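PDB 4HAM: Lmo2241 protein from Listeria monocytogenes, which probably binds DNA and regulates transcription as a GntR-family factor, with a winged helix-turn-helix followed by a helical region. Local coordinates for residues Gln21-Gln26 / Gln60-Gln65; Glu43-Ser46 / Asn51-Thr54; Val67-Lys72 / Phe77-Thr82. One frame throughout, in Å; residues are numbered along the deposited sequence. Where two conformers were deposited one is given.

Contact 1 of 3, residues Gln21-Gln26 / Gln60-Gln65; sequences QKIKEQ and QELERQ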
loop_
_atom_site.group_PDB
_atom_site.type_symbol
_atom_site.label_atom_id
_atom_site.label_comp_id
_atom_site.label_asym_id
_atom_site.label_seq_id
_atom_site.Cartn_x
_atom_site.Cartn_y
_atom_site.Cartn_z
ATOM N N GLN A 21 6.224 -7.468 9.307
ATOM C CA GLN A 21 5.377 -6.367 9.779
ATOM C C GLN A 21 5.008 -6.499 11.253
ATOM O O GLN A 21 4.867 -5.497 11.943
ATOM C CB GLN A 21 4.122 -6.201 8.907
ATOM C CG GLN A 21 4.415 -5.780 7.450
ATOM C CD GLN A 21 4.965 -4.360 7.352
ATOM O OE1 GLN A 21 6.180 -4.147 7.360
ATOM N NE2 GLN A 21 4.070 -3.384 7.283
ATOM N N LYS A 22 4.865 -7.730 11.744
ATOM C CA LYS A 22 4.577 -7.934 13.158
ATOM C C LYS A 22 5.773 -7.567 14.045
ATOM O O LYS A 22 5.606 -6.944 15.094
ATOM C CB LYS A 22 4.145 -9.376 13.415
ATOM C CG LYS A 22 2.732 -9.659 12.944
ATOM C CD LYS A 22 1.693 -9.091 13.926
ATOM C CE LYS A 22 0.287 -9.459 13.484
ATOM N NZ LYS A 22 -0.761 -9.044 14.463
ATOM N N ILE A 23 6.971 -7.938 13.607
ATOM C CA ILE A 23 8.182 -7.564 14.325
ATOM C C ILE A 23 8.334 -6.046 14.371
ATOM O O ILE A 23 8.615 -5.475 15.428
ATOM C CB ILE A 23 9.433 -8.212 13.720
ATOM C CG1 ILE A 23 9.382 -9.726 13.895
ATOM C CG2 ILE A 23 10.702 -7.640 14.378
ATOM C CD1 ILE A 23 9.238 -10.141 15.319
ATOM N N LYS A 24 8.135 -5.401 13.224
ATOM C CA LYS A 24 8.179 -3.942 13.143
ATOM C C LYS A 24 7.178 -3.284 14.107
ATOM O O LYS A 24 7.514 -2.340 14.829
ATOM C CB LYS A 24 7.887 -3.499 11.702
ATOM C CG LYS A 24 8.106 -2.021 11.447
ATOM C CD LYS A 24 7.724 -1.602 10.021
ATOM C CE LYS A 24 8.648 -2.207 8.967
ATOM N NZ LYS A 24 8.370 -1.687 7.588
ATOM N N GLU A 25 5.948 -3.789 14.107
ATOM C CA GLU A 25 4.883 -3.271 14.975
ATOM C C GLU A 25 5.226 -3.455 16.452
ATOM O O GLU A 25 4.948 -2.591 17.282
ATOM C CB GLU A 25 3.544 -3.966 14.661
ATOM C CG GLU A 25 2.332 -3.265 15.287
ATOM C CD GLU A 25 1.041 -4.055 15.112
ATOM O OE1 GLU A 25 1.050 -5.076 14.386
ATOM O OE2 GLU A 25 0.019 -3.644 15.689
ATOM N N GLN A 26 5.826 -4.587 16.786
ATOM C CA GLN A 26 6.238 -4.821 18.173
ATOM C C GLN A 26 7.343 -3.869 18.614
ATOM O O GLN A 26 7.400 -3.475 19.780
ATOM C CB GLN A 26 6.670 -6.263 18.375
ATOM C CG GLN A 26 5.505 -7.222 18.402
ATOM C CD GLN A 26 5.940 -8.634 18.632
ATOM O OE1 GLN A 26 7.106 -8.895 18.940
ATOM N NE2 GLN A 26 5.012 -9.564 18.475
ATOM N N GLN A 60 15.932 -11.536 6.762
ATOM C CA GLN A 60 16.724 -10.813 5.757
ATOM C C GLN A 60 16.087 -9.469 5.406
ATOM O O GLN A 60 16.776 -8.451 5.254
ATOM C CB GLN A 60 16.888 -11.641 4.482
ATOM C CG GLN A 60 17.824 -12.811 4.629
ATOM C CD GLN A 60 18.021 -13.567 3.326
ATOM O OE1 GLN A 60 17.780 -13.032 2.242
ATOM N NE2 GLN A 60 18.449 -14.823 3.428
ATOM N N GLU A 61 14.768 -9.468 5.269
ATOM C CA GLU A 61 14.046 -8.243 4.943
ATOM C C GLU A 61 14.066 -7.264 6.125
ATOM O O GLU A 61 14.256 -6.055 5.941
ATOM C CB GLU A 61 12.615 -8.556 4.499
ATOM C CG GLU A 61 11.787 -7.320 4.154
ATOM C CD GLU A 61 12.392 -6.495 3.019
ATOM O OE1 GLU A 61 13.093 -7.068 2.143
ATOM O OE2 GLU A 61 12.159 -5.263 3.000
ATOM N N LEU A 62 13.906 -7.793 7.334
ATOM C CA LEU A 62 14.038 -6.977 8.538
ATOM C C LEU A 62 15.439 -6.348 8.668
ATOM O O LEU A 62 15.563 -5.199 9.061
ATOM C CB LEU A 62 13.715 -7.795 9.788
ATOM C CG LEU A 62 12.221 -8.038 10.012
ATOM C CD1 LEU A 62 12.008 -9.195 10.975
ATOM C CD2 LEU A 62 11.585 -6.760 10.545
ATOM N N GLU A 63 16.486 -7.095 8.342
ATOM C CA GLU A 63 17.842 -6.538 8.400
ATOM C C GLU A 63 18.073 -5.516 7.289
ATOM O O GLU A 63 18.753 -4.510 7.485
ATOM C CB GLU A 63 18.901 -7.645 8.343
ATOM C CG GLU A 63 20.321 -7.140 8.604
ATOM C CD GLU A 63 21.226 -8.161 9.305
ATOM O OE1 GLU A 63 20.876 -9.360 9.359
ATOM O OE2 GLU A 63 22.296 -7.757 9.812
ATOM N N ARG A 64 17.502 -5.773 6.119
ATOM C CA ARG A 64 17.589 -4.827 5.017
ATOM C C ARG A 64 16.991 -3.481 5.427
ATOM O O ARG A 64 17.549 -2.421 5.130
ATOM C CB ARG A 64 16.855 -5.381 3.803
ATOM C CG ARG A 64 16.846 -4.471 2.610
ATOM C CD ARG A 64 15.870 -4.990 1.569
ATOM N NE ARG A 64 15.726 -4.089 0.432
ATOM C CZ ARG A 64 14.775 -4.207 -0.489
ATOM N NH1 ARG A 64 13.882 -5.182 -0.393
ATOM N NH2 ARG A 64 14.711 -3.350 -1.500
ATOM N N GLN A 65 15.858 -3.530 6.122
ATOM C CA GLN A 65 15.159 -2.320 6.545
ATOM C C GLN A 65 15.776 -1.743 7.807
ATOM O O GLN A 65 15.308 -0.723 8.315
ATOM C CB GLN A 65 13.660 -2.601 6.762
ATOM C CG GLN A 65 12.902 -2.908 5.483
ATOM C CD GLN A 65 11.396 -2.995 5.692
ATOM O OE1 GLN A 65 10.817 -2.247 6.483
ATOM N NE2 GLN A 65 10.759 -3.914 4.990
HETATM O O HOH W 1 7.815 -4.415 5.226
#

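Contact 2 of 3, residues Glu43-Ser46 / Asn51-Thr54; sequences EFAS and NPNT. With SO4 (sulfate ion), chain C.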
loop_
_atom_site.group_PDB
_atom_site.type_symbol
_atom_site.label_atom_id
_atom_site.label_comp_id
_atom_site.label_asym_id
_atom_site.label_seq_id
_atom_site.Cartn_x
_atom_site.Cartn_y
_atom_site.Cartn_z
ATOM N N GLU A 43 14.927 -21.268 15.963
ATOM C CA GLU A 43 14.100 -21.254 17.173
ATOM C C GLU A 43 12.731 -20.682 16.846
ATOM O O GLU A 43 11.700 -21.197 17.279
ATOM C CB GLU A 43 14.760 -20.410 18.282
ATOM C CG GLU A 43 15.980 -21.047 18.928
ATOM C CD GLU A 43 16.813 -20.061 19.763
ATOM O OE1 GLU A 43 16.615 -18.821 19.672
ATOM O OE2 GLU A 43 17.691 -20.533 20.518
ATOM N N PHE A 44 12.722 -19.610 16.066
ATOM C CA PHE A 44 11.481 -18.921 15.751
ATOM C C PHE A 44 10.615 -19.802 14.837
ATOM O O PHE A 44 9.419 -19.961 15.084
ATOM C CB PHE A 44 11.789 -17.579 15.101
ATOM C CG PHE A 44 10.610 -16.659 14.989
ATOM C CD1 PHE A 44 9.501 -16.806 15.801
ATOM C CD2 PHE A 44 10.618 -15.635 14.068
ATOM C CE1 PHE A 44 8.413 -15.936 15.685
ATOM C CE2 PHE A 44 9.535 -14.772 13.945
ATOM C CZ PHE A 44 8.436 -14.924 14.750
ATOM N N ALA A 45 11.224 -20.383 13.805
ATOM C CA ALA A 45 10.501 -21.243 12.875
ATOM C C ALA A 45 9.913 -22.460 13.594
ATOM O O ALA A 45 8.801 -22.916 13.287
ATOM C CB ALA A 45 11.430 -21.704 11.735
ATOM N N SER A 46 10.684 -22.997 14.527
ATOM C CA SER A 46 10.263 -24.166 15.273
ATOM C C SER A 46 9.069 -23.817 16.164
ATOM O O SER A 46 8.128 -24.599 16.290
ATOM C CB SER A 46 11.424 -24.675 16.133
ATOM O OG SER A 46 11.048 -25.840 16.849
ATOM N N ASN A 51 7.943 -22.735 7.864
ATOM C CA ASN A 51 9.143 -23.060 7.105
ATOM C C ASN A 51 10.337 -22.164 7.520
ATOM O O ASN A 51 10.252 -20.944 7.432
ATOM C CB ASN A 51 8.787 -22.880 5.620
ATOM C CG ASN A 51 9.854 -23.389 4.682
ATOM O OD1 ASN A 51 11.022 -23.488 5.039
ATOM N ND2 ASN A 51 9.450 -23.699 3.449
ATOM N N PRO A 52 11.438 -22.770 8.011
ATOM C CA PRO A 52 12.639 -22.002 8.383
ATOM C C PRO A 52 13.123 -21.075 7.260
ATOM O O PRO A 52 13.610 -19.976 7.533
ATOM C CB PRO A 52 13.681 -23.094 8.645
ATOM C CG PRO A 52 12.861 -24.267 9.090
ATOM C CD PRO A 52 11.633 -24.216 8.218
ATOM N N ASN A 53 12.969 -21.501 6.013
ATOM C CA ASN A 53 13.341 -20.643 4.882
ATOM C C ASN A 53 12.453 -19.385 4.773
ATOM O O ASN A 53 12.905 -18.316 4.345
ATOM C CB ASN A 53 13.350 -21.441 3.582
ATOM C CG ASN A 53 14.300 -22.638 3.638
ATOM O OD1 ASN A 53 15.516 -22.478 3.579
ATOM N ND2 ASN A 53 13.740 -23.844 3.761
ATOM N N THR A 54 11.192 -19.509 5.181
ATOM C CA THR A 54 10.296 -18.354 5.248
ATOM C C THR A 54 10.721 -17.374 6.339
ATOM O O THR A 54 10.725 -16.155 6.143
ATOM C CB THR A 54 8.840 -18.811 5.486
ATOM O OG1 THR A 54 8.442 -19.649 4.400
ATOM C CG2 THR A 54 7.889 -17.625 5.569
HETATM S S SO4 C . 5.760 -24.530 3.620
HETATM O O1 SO4 C . 5.687 -25.640 2.671
HETATM O O2 SO4 C . 4.411 -24.092 3.975
HETATM O O3 SO4 C . 6.444 -24.973 4.824
HETATM O O4 SO4 C . 6.498 -23.414 3.014
#

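Contact 3 of 3, residues Val67-Lys72 / Phe77-Thr82; sequences VIITVK and FIANQT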
loop_
_atom_site.group_PDB
_atom_site.type_symbol
_atom_site.label_atom_id
_atom_site.label_comp_id
_atom_site.label_asym_id
_atom_site.label_seq_id
_atom_site.Cartn_x
_atom_site.Cartn_y
_atom_site.Cartn_z
ATOM N N VAL A 67 15.753 -2.988 10.840
ATOM C CA VAL A 67 14.949 -3.186 12.032
ATOM C C VAL A 67 15.701 -4.081 13.007
ATOM O O VAL A 67 15.629 -3.892 14.219
ATOM C CB VAL A 67 13.599 -3.839 11.677
ATOM C CG1 VAL A 67 12.722 -3.992 12.923
ATOM C CG2 VAL A 67 12.878 -3.016 10.619
ATOM N N ILE A 68 16.406 -5.074 12.466
ATOM C CA ILE A 68 17.199 -5.995 13.277
ATOM C C ILE A 68 18.640 -6.037 12.775
ATOM O O ILE A 68 18.946 -5.549 11.684
ATOM C CB ILE A 68 16.619 -7.434 13.262
ATOM C CG1 ILE A 68 16.747 -8.068 11.870
ATOM C CG2 ILE A 68 15.160 -7.453 13.745
ATOM C CD1 ILE A 68 16.211 -9.512 11.789
ATOM N N ILE A 69 19.521 -6.617 13.584
ATOM C CA ILE A 69 20.931 -6.763 13.239
ATOM C C ILE A 69 21.397 -8.154 13.665
ATOM O O ILE A 69 21.080 -8.618 14.755
ATOM C CB ILE A 69 21.796 -5.659 13.925
ATOM C CG1 ILE A 69 23.271 -5.800 13.546
ATOM C CG2 ILE A 69 21.617 -5.675 15.446
ATOM C CD1 ILE A 69 23.572 -5.413 12.117
ATOM N N THR A 70 22.148 -8.826 12.801
ATOM C CA THR A 70 22.654 -10.154 13.125
ATOM C C THR A 70 24.150 -10.100 13.407
ATOM O O THR A 70 24.922 -9.560 12.618
ATOM C CB THR A 70 22.371 -11.168 11.991
ATOM O OG1 THR A 70 20.956 -11.325 11.841
ATOM C CG2 THR A 70 22.985 -12.526 12.309
ATOM N N VAL A 71 24.553 -10.653 14.544
ATOM C CA VAL A 71 25.955 -10.675 14.921
ATOM C C VAL A 71 26.398 -12.128 14.967
ATOM O O VAL A 71 25.924 -12.901 15.802
ATOM C CB VAL A 71 26.183 -10.013 16.290
ATOM C CG1 VAL A 71 27.676 -10.024 16.637
ATOM C CG2 VAL A 71 25.642 -8.590 16.278
ATOM N N LYS A 72 27.319 -12.488 14.080
ATOM C CA LYS A 72 27.707 -13.886 13.898
ATOM C C LYS A 72 28.147 -14.543 15.196
ATOM O O LYS A 72 29.027 -14.032 15.903
ATOM C CB LYS A 72 28.802 -14.017 12.853
ATOM C CG LYS A 72 29.190 -15.466 12.547
ATOM C CD LYS A 72 30.372 -15.497 11.606
ATOM C CE LYS A 72 31.064 -16.844 11.592
ATOM N NZ LYS A 72 32.378 -16.750 10.881
ATOM N N PHE A 77 19.445 -9.225 17.069
ATOM C CA PHE A 77 19.032 -8.204 18.032
ATOM C C PHE A 77 18.220 -7.134 17.337
ATOM O O PHE A 77 18.356 -6.938 16.129
ATOM C CB PHE A 77 20.260 -7.546 18.664
ATOM C CG PHE A 77 21.205 -8.523 19.296
ATOM C CD1 PHE A 77 21.034 -8.914 20.621
ATOM C CD2 PHE A 77 22.235 -9.087 18.554
ATOM C CE1 PHE A 77 21.892 -9.835 21.203
ATOM C CE2 PHE A 77 23.102 -10.004 19.128
ATOM C CZ PHE A 77 22.932 -10.385 20.449
ATOM N N ILE A 78 17.387 -6.425 18.094
ATOM C CA ILE A 78 16.720 -5.254 17.547
ATOM C C ILE A 78 17.759 -4.141 17.339
ATOM O O ILE A 78 18.556 -3.846 18.227
ATOM C CB ILE A 78 15.581 -4.762 18.463
ATOM C CG1 ILE A 78 14.539 -5.868 18.654
ATOM C CG2 ILE A 78 14.945 -3.490 17.904
ATOM C CD1 ILE A 78 13.980 -6.461 17.344
ATOM N N ALA A 79 17.760 -3.536 16.156
ATOM C CA ALA A 79 18.793 -2.558 15.803
ATOM C C ALA A 79 18.552 -1.203 16.443
ATOM O O ALA A 79 17.491 -0.964 17.016
ATOM C CB ALA A 79 18.879 -2.424 14.281
ATOM N N ASN A 80 19.548 -0.323 16.354
ATOM C CA ASN A 80 19.432 1.020 16.900
ATOM C C ASN A 80 18.153 1.718 16.460
ATOM O O ASN A 80 17.790 1.695 15.283
ATOM C CB ASN A 80 20.664 1.867 16.552
ATOM C CG ASN A 80 20.486 3.327 16.917
ATOM O OD1 ASN A 80 19.867 4.090 16.175
ATOM N ND2 ASN A 80 21.031 3.726 18.065
ATOM N N GLN A 81 17.464 2.315 17.427
ATOM C CA GLN A 81 16.166 2.933 17.187
ATOM C C GLN A 81 16.192 4.403 17.584
ATOM O O GLN A 81 15.404 5.203 17.085
ATOM C CB GLN A 81 15.071 2.208 17.983
ATOM C CG GLN A 81 14.833 0.756 17.566
ATOM C CD GLN A 81 14.303 0.645 16.155
ATOM O OE1 GLN A 81 13.479 1.456 15.724
ATOM N NE2 GLN A 81 14.776 -0.352 15.422
ATOM N N THR A 82 17.105 4.750 18.486
ATOM C CA THR A 82 17.148 6.089 19.067
ATOM C C THR A 82 17.477 7.189 18.059
ATOM O O THR A 82 16.652 8.064 17.800
ATOM C CB THR A 82 18.135 6.170 20.253
ATOM O OG1 THR A 82 19.089 5.105 20.159
ATOM C CG2 THR A 82 17.391 6.062 21.576
#

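Contact 1 of 3, residues Gln21-Gln26 / Gln60-Gln65
Lys24 reaches Gln65 because its CG stands anti to the backbone N (chi1 -171°) and its chain, straight at first, bends at chi3 (-67°), which carries NZ across to Gln65, just past the end of helix 52-64. Gln65 comes to meet it with CG beside its own backbone N and the chain extended beyond, and the two side chains cross at about a right angle. In one of the two conformers of the lysine, Lys24 NZ donates to Gln65 OE1 at 2.7 Å, in the carbonyl plane and on a lone pair. The other end of the same amide is held too: Gln65 NE2 gives an almost straight bond to Glu61 OE2 at 2.8 Å, using the anti lone pair of that carboxylate, while Glu61 OE1 receives Arg64 NH1 at 3.3 Å in a salt bridge. Bonds at both ends fix the rotation of the Gln65 amide. Water 1 adds a second route across, accepting from Gln65 NE2 at 3.0 Å and donating to Gln21 OE1 at 2.7 Å; a weak bond from Lys24 NZ in the same conformer also reaches Gln21 OE1. Helices 15-29 and 52-64 are the first and third of the GntR-type winged helix-turn-helix, and they meet here through a polar layer beside an apolar one. In the latter the branched methyls of Leu62 lie against the root of Ile23: Leu62 CD1 is 3.9 Å from Ile23 CB, and both CD1 and CD2 approach Ile23 CG2. Leu62 and Gln65 also touch Val20 of helix 15-29. The polar layer also faces the dimer partner, where Asp104 of the second subunit forms a salt bridge with Lys24 NZ and, together with Glu100 of that subunit, accepts from Gln21 NE2.

Contact 2 of 3, residues Glu43-Ser46 / Asn51-Thr54
The turn of the helix-turn-helix brings Ala45, on helix 41-48, against Pro52, the first residue of helix 52-64. Ala45 CB points at the other segment and lies 3.6 Å from Pro52 CA, while Pro52 CG is 4.0 Å from the same methyl, so the proline ring passes alongside it. The CA atoms of this pair are only 5.0 Å apart, a close approach that the small alanine side chain accommodates. Asn51 is the N-cap of helix 52-64, which by its place in the GntR-type motif is probably the recognition helix. With CG anti to the backbone N (chi1 -171°), its OD1 folds back to accept from Asn53 N at 2.9 Å, the donor lying above the carbonyl plane. Asn53 ND2 reaches the same oxygen at 3.0 Å, in plane and on a lone pair, so two donors grip one cap. The amide nitrogen serves another partner: Asn51 ND2 donates to sulfate O4 at 3.0 Å in a nearly straight bond (171°). The ion probably comes from the crystallisation liquor; its place beside the start of this helix is consistent with a site for a DNA phosphate. Val55 of helix 52-64 touches both Ala45 and Phe44.

Contact 3 of 3, residues Val67-Lys72 / Phe77-Thr82
Ile69 and Phe77 form an antiparallel hydrogen-bonded pair: Ile69 N donates to Phe77 O at 2.8 Å, and Phe77 N returns a bond to Ile69 O at 2.9 Å. One step along, Ile68 and Ile78 make a non-hydrogen-bonded pair, and Ile68 CA lies 3.2 Å from Phe77 O in a CA-H...O contact. Beyond the end of the strand, Ala79 N donates to Val67 O at 2.9 Å; its N-H is almost straight on the oxygen (172°), yet approaches from above the carbonyl plane. Side chains reinforce this ladder. On one face Ile69 CG2 is 4.0 Å from Phe77 CB, and farther along Val71 CG2 comes within 4.1 Å of Phe77 CE2, meeting the ring obliquely. The phenylalanine has CG anti to its carbonyl carbon (chi1 -55°), which places the ring beside Val71. The Ile68 and Ile78 side chains diverge from their pair, yet Ile68 CG2 and Ile78 CD1 come within 3.9 Å. Past the pairing, Gln81 NE2 bonds back to Ala79 O and also to Tyr107 of the second subunit, while Gln81 OE1 is taken by Lys84 and a glycerol. This hairpin is the wing of the winged helix-turn-helix: Ile68 packs on Tyr59 and Leu62 of helix 52-64, Ile78 on Val27 of helix 15-29, and strand 37-38 flanks strand 75-78 to complete the three-stranded sheet.

Overall arrangement
All three contacts belong to the winged helix-turn-helix, and helix 52-64 ties them together: contact 2 meets its start and contact 1 its end, with centres 15 Å apart and nearest atoms about 5 Å apart. Along the chain, contact 2 falls between the two halves of contact 1, and contact 3 follows both. Contacts 1 and 3 touch, their centres 10 Å apart, where helix 52-64 passes into strand 68-71: Leu62 CB packs on Ile68 CD1 at 3.6 Å. Both also reach the second subunit, contact 1 through helix 15-29, contact 3 through Val67 and Gln81 outside the strands. Contact 2, 19 Å from contact 3 between centres, lies away from that partner, at the probable DNA-facing turn.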